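Local coordinates for ML032222a iGluR (Mnemiopsis leidyi, PDB 4YKJ), which probably acts as a ligand-gated ion channel of the ionotropic glutamate receptor family, whose ligand-binding domain takes up a small amino acid such as glycine or alanine, at residues W138-S143 with V184-G189; M109-K114 with E188-A193; D91-S96 with Q210-A215. One frame throughout, in Å; residues are numbered along the deposited sequence.

Interaction 1: residues W138-S143 with V184-G189. With ALA (alanine), chain E.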
loop_
_atom_site.group_PDB
_atom_site.type_symbol
_atom_site.label_atom_id
_atom_site.label_comp_id
_atom_site.label_asym_id
_atom_site.label_seq_id
_atom_site.Cartn_x
_atom_site.Cartn_y
_atom_site.Cartn_z
ATOM N N TRP B 138 -17.384 23.764 7.973
ATOM C CA TRP B 138 -16.498 22.661 7.678
ATOM C C TRP B 138 -15.233 23.174 7.030
ATOM O O TRP B 138 -15.190 24.322 6.575
ATOM C CB TRP B 138 -17.183 21.648 6.770
ATOM C CG TRP B 138 -17.459 22.168 5.406
ATOM C CD1 TRP B 138 -16.641 22.091 4.310
ATOM C CD2 TRP B 138 -18.638 22.857 4.978
ATOM N NE1 TRP B 138 -17.234 22.705 3.235
ATOM C CE2 TRP B 138 -18.465 23.171 3.613
ATOM C CE3 TRP B 138 -19.822 23.242 5.613
ATOM C CZ2 TRP B 138 -19.443 23.853 2.888
ATOM C CZ3 TRP B 138 -20.793 23.909 4.875
ATOM C CH2 TRP B 138 -20.592 24.204 3.536
ATOM N N GLY B 139 -14.222 22.307 6.931
ATOM C CA GLY B 139 -12.994 22.721 6.284
ATOM C C GLY B 139 -12.009 21.599 6.087
ATOM O O GLY B 139 -12.093 20.535 6.684
ATOM N N VAL B 140 -11.071 21.882 5.182
ATOM C CA VAL B 140 -9.859 21.117 4.966
ATOM C C VAL B 140 -8.679 22.076 5.083
ATOM O O VAL B 140 -8.792 23.268 4.849
ATOM C CB VAL B 140 -9.805 20.427 3.580
ATOM C CG1 VAL B 140 -10.862 19.375 3.477
ATOM C CG2 VAL B 140 -9.975 21.421 2.461
ATOM N N ILE B 141 -7.501 21.519 5.368
ATOM C CA ILE B 141 -6.277 22.308 5.425
ATOM C C ILE B 141 -5.761 22.590 4.017
ATOM O O ILE B 141 -5.685 21.674 3.180
ATOM C CB ILE B 141 -5.208 21.553 6.231
ATOM C CG1 ILE B 141 -5.650 21.389 7.694
ATOM C CG2 ILE B 141 -3.867 22.269 6.155
ATOM C CD1 ILE B 141 -4.895 20.320 8.437
ATOM N N GLY B 142 -5.376 23.826 3.751
ATOM C CA GLY B 142 -4.878 24.182 2.448
ATOM C C GLY B 142 -3.545 23.534 2.132
ATOM O O GLY B 142 -2.665 23.405 2.996
ATOM N N SER B 143 -3.394 23.132 0.872
ATOM C CA SER B 143 -2.139 22.570 0.351
ATOM C C SER B 143 -1.730 21.282 1.044
ATOM O O SER B 143 -0.551 20.940 1.112
ATOM C CB SER B 143 -1.019 23.614 0.367
ATOM O OG SER B 143 -1.344 24.693 -0.499
ATOM N N VAL B 184 -17.222 20.344 10.921
ATOM C CA VAL B 184 -16.733 19.098 10.335
ATOM C C VAL B 184 -15.335 19.326 9.739
ATOM O O VAL B 184 -15.134 20.168 8.873
ATOM C CB VAL B 184 -17.686 18.579 9.248
ATOM C CG1 VAL B 184 -17.145 17.307 8.571
ATOM C CG2 VAL B 184 -19.067 18.322 9.827
ATOM N N PHE B 185 -14.373 18.558 10.236
ATOM C CA PHE B 185 -12.994 18.587 9.751
ATOM C C PHE B 185 -12.779 17.336 8.928
ATOM O O PHE B 185 -13.031 16.223 9.394
ATOM C CB PHE B 185 -12.016 18.644 10.942
ATOM C CG PHE B 185 -10.549 18.616 10.558
ATOM C CD1 PHE B 185 -10.093 19.181 9.368
ATOM C CD2 PHE B 185 -9.635 18.009 11.399
ATOM C CE1 PHE B 185 -8.727 19.134 9.057
ATOM C CE2 PHE B 185 -8.283 17.976 11.081
ATOM C CZ PHE B 185 -7.853 18.521 9.922
ATOM N N ILE B 186 -12.343 17.527 7.688
ATOM C CA ILE B 186 -12.101 16.423 6.767
ATOM C C ILE B 186 -10.597 16.263 6.577
ATOM O O ILE B 186 -9.938 17.170 6.092
ATOM C CB ILE B 186 -12.775 16.690 5.406
ATOM C CG1 ILE B 186 -14.278 16.959 5.587
ATOM C CG2 ILE B 186 -12.529 15.526 4.448
ATOM C CD1 ILE B 186 -14.947 17.469 4.322
ATOM N N ASP B 187 -10.046 15.146 7.040
ATOM C CA ASP B 187 -8.594 14.914 6.983
ATOM C C ASP B 187 -8.316 13.428 6.812
ATOM O O ASP B 187 -8.988 12.777 6.023
ATOM C CB ASP B 187 -7.845 15.532 8.160
ATOM C CG ASP B 187 -6.365 15.731 7.855
ATOM O OD1 ASP B 187 -6.035 16.664 7.080
ATOM O OD2 ASP B 187 -5.545 14.936 8.370
ATOM N N GLU B 188 -7.288 12.909 7.476
ATOM C CA GLU B 188 -6.838 11.532 7.260
ATOM C C GLU B 188 -6.977 10.673 8.491
ATOM O O GLU B 188 -6.720 11.124 9.603
ATOM C CB GLU B 188 -5.376 11.513 6.800
ATOM C CG GLU B 188 -5.185 12.320 5.534
ATOM C CD GLU B 188 -3.754 12.443 5.074
ATOM O OE1 GLU B 188 -2.821 12.235 5.881
ATOM O OE2 GLU B 188 -3.556 12.777 3.890
ATOM N N GLY B 189 -7.382 9.426 8.276
ATOM C CA GLY B 189 -7.629 8.486 9.349
ATOM C C GLY B 189 -6.561 8.380 10.428
ATOM O O GLY B 189 -6.848 8.556 11.606
HETATM N N ALA E . -0.582 13.057 4.581
HETATM C CA ALA E . -0.887 14.503 4.379
HETATM C C ALA E . -0.216 15.035 3.120
HETATM O O ALA E . -0.494 16.168 2.688
HETATM C CB ALA E . -0.453 15.296 5.577
HETATM O OXT ALA E . 0.576 14.328 2.480
HETATM O O HOH W 1 -7.546 18.500 5.764
#
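Trp-138 lies beside Val-184 where strands 137-141 and 183-188 run parallel, and the two side chains leave the same face of the sheet with Trp-138 CB 4.0 Å from Val-184 CB. The Trp-138 CG sits between backbone N and carbonyl carbon (chi1 67°), which carries the indole away from the neighbouring strand; its NE1 hydrogen-bonds to Leu-161 O. Trp-138 CA adds a C-H...O contact to Val-184 O. That oxygen also accepts Gly-139 N at 3.0 Å, and Gly-139 O in turn receives Ile-186 N in a nearly straight bond of 3.2 Å (172° at the hydrogen). Gly-139 thus bonds to the residues before and after Phe-185, the regular pattern of a parallel pair. Its carbonyl oxygen lies in the plane of the Phe-185 ring, at the edge, 3.6 Å from Phe-185 CD1.

Next, Val-140 sends CG1 against Ile-186, 3.8 Å from Ile-186 CB. Ile-141 CD1 meets the edge of the Phe-185 ring, 3.8 Å from Phe-185 CZ, and Ala-174 of helix 171-179 packs on both side chains. Direct backbone pairing between the segments has stopped by here: Ile-141 N donates instead to a water 3.0 Å away, which gives its hydrogens to Ile-186 O and to Asp-187 OD1.

This is sheet packing in one lobe of the bilobed ligand-binding domain, and strand 183-188 ends at Glu-188, a residue of the ligand site. The water lets the strands part without leaving Ile-141 N or Ile-186 O lacking a partner. The buried Asp-187 carboxylate takes this water's hydrogen bond and a salt bridge from Arg-144, partners that would tend to keep it ionised.

Interaction 2: residues M109-K114 with E188-A193. With ALA (alanine), chain E.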
loop_
_atom_site.group_PDB
_atom_site.type_symbol
_atom_site.label_atom_id
_atom_site.label_comp_id
_atom_site.label_asym_id
_atom_site.label_seq_id
_atom_site.Cartn_x
_atom_site.Cartn_y
_atom_site.Cartn_z
ATOM N N MET B 109 2.443 2.820 5.172
ATOM C CA MET B 109 1.149 2.732 5.871
ATOM C C MET B 109 0.012 2.944 4.878
ATOM O O MET B 109 0.154 3.720 3.945
ATOM C CB MET B 109 1.073 3.817 6.978
ATOM C CG MET B 109 -0.154 3.727 7.868
ATOM S SD MET B 109 -0.009 4.808 9.313
ATOM C CE MET B 109 1.361 4.069 10.148
ATOM N N ASP B 110 -1.114 2.274 5.097
ATOM C CA ASP B 110 -2.359 2.553 4.385
ATOM C C ASP B 110 -3.154 3.648 5.096
ATOM O O ASP B 110 -3.117 3.761 6.324
ATOM C CB ASP B 110 -3.191 1.284 4.289
ATOM C CG ASP B 110 -2.491 0.212 3.493
ATOM O OD1 ASP B 110 -2.317 0.424 2.272
ATOM O OD2 ASP B 110 -2.103 -0.823 4.085
ATOM N N ALA B 111 -3.852 4.480 4.324
ATOM C CA ALA B 111 -4.648 5.565 4.905
ATOM C C ALA B 111 -5.873 5.880 4.041
ATOM O O ALA B 111 -5.932 5.555 2.863
ATOM C CB ALA B 111 -3.812 6.796 5.096
ATOM N N GLY B 112 -6.867 6.504 4.661
ATOM C CA GLY B 112 -8.043 6.968 3.945
ATOM C C GLY B 112 -8.426 8.321 4.471
ATOM O O GLY B 112 -7.901 8.773 5.487
ATOM N N ILE B 113 -9.348 8.959 3.763
ATOM C CA ILE B 113 -9.927 10.230 4.209
ATOM C C ILE B 113 -10.965 9.945 5.272
ATOM O O ILE B 113 -11.815 9.046 5.105
ATOM C CB ILE B 113 -10.621 10.962 3.054
ATOM C CG1 ILE B 113 -9.641 11.262 1.935
ATOM C CG2 ILE B 113 -11.300 12.263 3.548
ATOM C CD1 ILE B 113 -8.455 12.094 2.382
ATOM N N LYS B 114 -10.931 10.730 6.341
ATOM C CA LYS B 114 -11.868 10.582 7.453
ATOM C C LYS B 114 -12.419 11.948 7.799
ATOM O O LYS B 114 -11.674 12.910 7.925
ATOM C CB LYS B 114 -11.194 9.964 8.677
ATOM C CG LYS B 114 -12.149 9.754 9.847
ATOM C CD LYS B 114 -11.530 8.923 10.938
ATOM C CE LYS B 114 -12.563 8.607 12.019
ATOM N NZ LYS B 114 -13.722 7.804 11.494
ATOM N N GLU B 188 -7.288 12.909 7.476
ATOM C CA GLU B 188 -6.838 11.532 7.260
ATOM C C GLU B 188 -6.977 10.673 8.491
ATOM O O GLU B 188 -6.720 11.124 9.603
ATOM C CB GLU B 188 -5.376 11.513 6.800
ATOM C CG GLU B 188 -5.185 12.320 5.534
ATOM C CD GLU B 188 -3.754 12.443 5.074
ATOM O OE1 GLU B 188 -2.821 12.235 5.881
ATOM O OE2 GLU B 188 -3.556 12.777 3.890
ATOM N N GLY B 189 -7.382 9.426 8.276
ATOM C CA GLY B 189 -7.629 8.486 9.349
ATOM C C GLY B 189 -6.561 8.380 10.428
ATOM O O GLY B 189 -6.848 8.556 11.606
ATOM N N PRO B 190 -5.320 8.083 10.047
ATOM C CA PRO B 190 -4.334 7.843 11.107
ATOM C C PRO B 190 -3.999 9.101 11.912
ATOM O O PRO B 190 -3.754 9.023 13.129
ATOM C CB PRO B 190 -3.108 7.345 10.330
ATOM C CG PRO B 190 -3.691 6.747 9.053
ATOM C CD PRO B 190 -4.817 7.681 8.724
ATOM N N VAL B 191 -3.985 10.243 11.241
ATOM C CA VAL B 191 -3.700 11.505 11.898
ATOM C C VAL B 191 -4.788 11.828 12.925
ATOM O O VAL B 191 -4.523 12.211 14.067
ATOM C CB VAL B 191 -3.593 12.606 10.851
ATOM C CG1 VAL B 191 -3.444 13.970 11.490
ATOM C CG2 VAL B 191 -2.420 12.329 9.942
ATOM N N LEU B 192 -6.034 11.648 12.529
ATOM C CA LEU B 192 -7.139 11.922 13.425
ATOM C C LEU B 192 -7.206 10.888 14.544
ATOM O O LEU B 192 -7.517 11.230 15.693
ATOM C CB LEU B 192 -8.459 12.010 12.657
ATOM C CG LEU B 192 -8.488 13.115 11.611
ATOM C CD1 LEU B 192 -9.864 13.165 10.927
ATOM C CD2 LEU B 192 -8.127 14.447 12.234
ATOM N N ALA B 193 -6.917 9.625 14.243
ATOM C CA ALA B 193 -6.934 8.577 15.275
ATOM C C ALA B 193 -6.005 8.937 16.420
ATOM O O ALA B 193 -6.365 8.850 17.609
ATOM C CB ALA B 193 -6.546 7.238 14.681
HETATM N N ALA E . -0.582 13.057 4.581
HETATM C CA ALA E . -0.887 14.503 4.379
HETATM C C ALA E . -0.216 15.035 3.120
HETATM O O ALA E . -0.494 16.168 2.688
HETATM C CB ALA E . -0.453 15.296 5.577
HETATM O OXT ALA E . 0.576 14.328 2.480
#
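Glu-188 meets strand 109-118 at its root and the ligand at its tip. Its CA makes a C-H...O contact of 3.4 Å with Gly-112 O, and its CB stands 4.0 Å from that same oxygen. CG lies anti to the carbonyl carbon (chi1 -58°), and the extended chain beyond it carries the carboxylate away from the strand into the binding site. There OE1 comes within 2.7 Å of the N of the bound alanine and also hydrogen-bonds to Tyr-214 OH, while OE2 is held by Ser-93 OG. A serine in its place would probably leave the ligand's amino group without a carboxylate from the protein to balance its charge, and the Tyr-214 and Ser-93 hydroxyls without a shared partner.

Glu-188 is both the last residue of its strand, in an antiparallel non-hydrogen-bonded pair with Ile-113, and the N-cap of helix 189-195, so sheet passes into helix beside the ligand. Gly-189 N, the first of the helix, donates to Gly-112 O at 2.9 Å in a nearly straight bond (172°). The Pro-190 ring then packs on the strand, with CD 3.9 Å from Ala-111 CB and CB 4.1 Å from Met-109 SD; the Met-109 and Pro-190 side chains pass alongside, running opposite ways. Further along the helix, Leu-192 CD1 comes 3.5 Å from Lys-114 O.

Interaction 3: residues D91-S96 with Q210-A215. With ALA (alanine), chain E.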
loop_
_atom_site.group_PDB
_atom_site.type_symbol
_atom_site.label_atom_id
_atom_site.label_comp_id
_atom_site.label_asym_id
_atom_site.label_seq_id
_atom_site.Cartn_x
_atom_site.Cartn_y
_atom_site.Cartn_z
ATOM N N ASP B 91 4.642 11.487 6.814
ATOM C CA ASP B 91 3.468 10.812 6.267
ATOM C C ASP B 91 3.012 11.516 4.998
ATOM O O ASP B 91 2.119 12.372 5.061
ATOM C CB ASP B 91 2.327 10.769 7.290
ATOM C CG ASP B 91 1.904 12.133 7.825
ATOM O OD1 ASP B 91 2.754 12.951 8.212
ATOM O OD2 ASP B 91 0.654 12.363 7.933
ATOM N N LEU B 92 3.627 11.184 3.867
ATOM C CA LEU B 92 3.324 11.875 2.613
ATOM C C LEU B 92 2.351 11.015 1.823
ATOM O O LEU B 92 2.646 9.891 1.406
ATOM C CB LEU B 92 4.587 12.141 1.787
ATOM C CG LEU B 92 4.359 13.105 0.614
ATOM C CD1 LEU B 92 4.066 14.515 1.088
ATOM C CD2 LEU B 92 5.550 13.091 -0.327
ATOM N N SER B 93 1.138 11.525 1.638
ATOM C CA SER B 93 0.111 10.770 0.936
ATOM C C SER B 93 0.353 10.706 -0.556
ATOM O O SER B 93 0.793 11.677 -1.165
ATOM C CB SER B 93 -1.245 11.422 1.140
ATOM O OG SER B 93 -1.534 11.473 2.523
ATOM N N THR B 94 0.014 9.564 -1.123
ATOM C CA THR B 94 0.049 9.335 -2.567
ATOM C C THR B 94 -1.162 9.955 -3.259
ATOM O O THR B 94 -2.311 9.655 -2.917
ATOM C CB THR B 94 0.135 7.825 -2.889
ATOM O OG1 THR B 94 -0.951 7.135 -2.239
ATOM C CG2 THR B 94 1.477 7.252 -2.435
ATOM N N ASN B 95 -0.904 10.839 -4.220
ATOM C CA ASN B 95 -1.950 11.345 -5.087
ATOM C C ASN B 95 -1.399 11.612 -6.466
ATOM O O ASN B 95 -0.186 11.762 -6.656
ATOM C CB ASN B 95 -2.744 12.521 -4.470
ATOM C CG ASN B 95 -1.956 13.821 -4.334
ATOM O OD1 ASN B 95 -1.349 14.317 -5.288
ATOM N ND2 ASN B 95 -2.029 14.415 -3.158
ATOM N N SER B 96 -2.302 11.641 -7.448
ATOM C CA SER B 96 -1.907 11.772 -8.833
ATOM C C SER B 96 -1.248 13.114 -9.133
ATOM O O SER B 96 -0.313 13.178 -9.916
ATOM C CB SER B 96 -3.113 11.552 -9.749
ATOM O OG SER B 96 -3.498 10.190 -9.749
ATOM N N GLN B 210 -11.875 6.898 -0.126
ATOM C CA GLN B 210 -10.582 6.941 -0.832
ATOM C C GLN B 210 -9.588 6.004 -0.166
ATOM O O GLN B 210 -9.498 5.914 1.060
ATOM C CB GLN B 210 -9.965 8.353 -0.937
ATOM C CG GLN B 210 -10.817 9.394 -1.651
ATOM C CD GLN B 210 -10.880 9.204 -3.167
ATOM O OE1 GLN B 210 -9.882 8.884 -3.838
ATOM N NE2 GLN B 210 -12.065 9.414 -3.714
ATOM N N SER B 211 -8.834 5.299 -0.977
ATOM C CA SER B 211 -7.715 4.524 -0.464
ATOM C C SER B 211 -6.438 5.111 -1.012
ATOM O O SER B 211 -6.340 5.343 -2.214
ATOM C CB SER B 211 -7.862 3.068 -0.920
ATOM O OG SER B 211 -6.756 2.284 -0.531
ATOM N N PHE B 212 -5.458 5.377 -0.137
ATOM C CA PHE B 212 -4.153 5.811 -0.575
ATOM C C PHE B 212 -3.114 5.327 0.441
ATOM O O PHE B 212 -3.435 4.573 1.351
ATOM C CB PHE B 212 -4.134 7.342 -0.779
ATOM C CG PHE B 212 -4.596 8.118 0.426
ATOM C CD1 PHE B 212 -5.942 8.411 0.589
ATOM C CD2 PHE B 212 -3.699 8.528 1.398
ATOM C CE1 PHE B 212 -6.378 9.116 1.680
ATOM C CE2 PHE B 212 -4.143 9.225 2.513
ATOM C CZ PHE B 212 -5.501 9.496 2.654
ATOM N N GLU B 213 -1.870 5.723 0.245
ATOM C CA GLU B 213 -0.774 5.269 1.098
ATOM C C GLU B 213 -0.003 6.450 1.611
ATOM O O GLU B 213 -0.032 7.531 1.032
ATOM C CB GLU B 213 0.212 4.431 0.284
ATOM C CG GLU B 213 -0.374 3.326 -0.592
ATOM C CD GLU B 213 -0.624 2.059 0.165
ATOM O OE1 GLU B 213 -0.432 2.072 1.395
ATOM O OE2 GLU B 213 -1.003 1.047 -0.468
ATOM N N TYR B 214 0.677 6.239 2.726
ATOM C CA TYR B 214 1.770 7.104 3.146
ATOM C C TYR B 214 3.088 6.510 2.674
ATOM O O TYR B 214 3.337 5.319 2.869
ATOM C CB TYR B 214 1.820 7.211 4.661
ATOM C CG TYR B 214 0.676 7.938 5.319
ATOM C CD1 TYR B 214 -0.051 8.915 4.647
ATOM C CD2 TYR B 214 0.345 7.671 6.631
ATOM C CE1 TYR B 214 -1.085 9.583 5.288
ATOM C CE2 TYR B 214 -0.667 8.335 7.274
ATOM C CZ TYR B 214 -1.383 9.275 6.610
ATOM O OH TYR B 214 -2.387 9.920 7.304
ATOM N N ALA B 215 3.928 7.340 2.091
ATOM C CA ALA B 215 5.235 6.947 1.615
ATOM C C ALA B 215 6.194 8.116 1.815
ATOM O O ALA B 215 5.782 9.176 2.306
ATOM C CB ALA B 215 5.151 6.564 0.158
HETATM N N ALA E . -0.582 13.057 4.581
HETATM C CA ALA E . -0.887 14.503 4.379
HETATM C C ALA E . -0.216 15.035 3.120
HETATM O O ALA E . -0.494 16.168 2.688
HETATM C CB ALA E . -0.453 15.296 5.577
HETATM O OXT ALA E . 0.576 14.328 2.480
#
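The Tyr-214 ring carries Asp-91 CB over the centre of one face, a CH-pi contact of 3.7 Å from CB to the ring centroid of Tyr-214, only 9° off the normal. Ser-93 OG, hydrogen-bonded to Glu-188, lies in plane at the edge, 3.4 Å from Tyr-214 CE1, and the Phe-20 ring meets the tyrosine nearly at right angles. The neighbouring Phe-212 ring has CE2 near that same serine oxygen and meets His-145. Asp-91 and Ser-93 on strand 91-93 and Phe-212 and Tyr-214 on the long strand 202-218 belong to an antiparallel pair, part of the ligand-binding cleft as in other ionotropic glutamate receptors. With CG between backbone N and carbonyl carbon (chi1 56°), the Asp-91 carboxylate turns toward the ligand's amino end, Asp-91 OD2 lying 3.6 Å from the alanine N.

The ligand is held by strand 91-93: Ser-93 N gives the alanine OXT a nearly straight hydrogen bond of 3.0 Å, and Asp-91 O is 2.8 Å from the alanine N. Across the strands Ala-215 N donates to Leu-92 O, and Thr-94 N to Glu-213 O. Beyond the last bridge a side chain continues the pairing, since Thr-94 OG1 accepts Glu-213 N at 3.0 Å.

Overall arrangement
From the N terminus, the chain first lays down 91-96, then 109-114, then 138-143, and all three wait for partners further on. Interaction 1 closes its loop when 184-189 returns beside 138-143. Interactions 1 and 2 end on the same stretch, sharing Glu-188 and Gly-189, and both nest inside the loop closed by interaction 3, when 210-215 reaches 91-96. All three reach one mixed sheet: 109-118 stands between 183-188 and 202-218, with 137-141 beyond the former and 91-93 on the latter. Interactions 1 and 2 reach the ligand through their shared Glu-188, interaction 3 through strand 91-93.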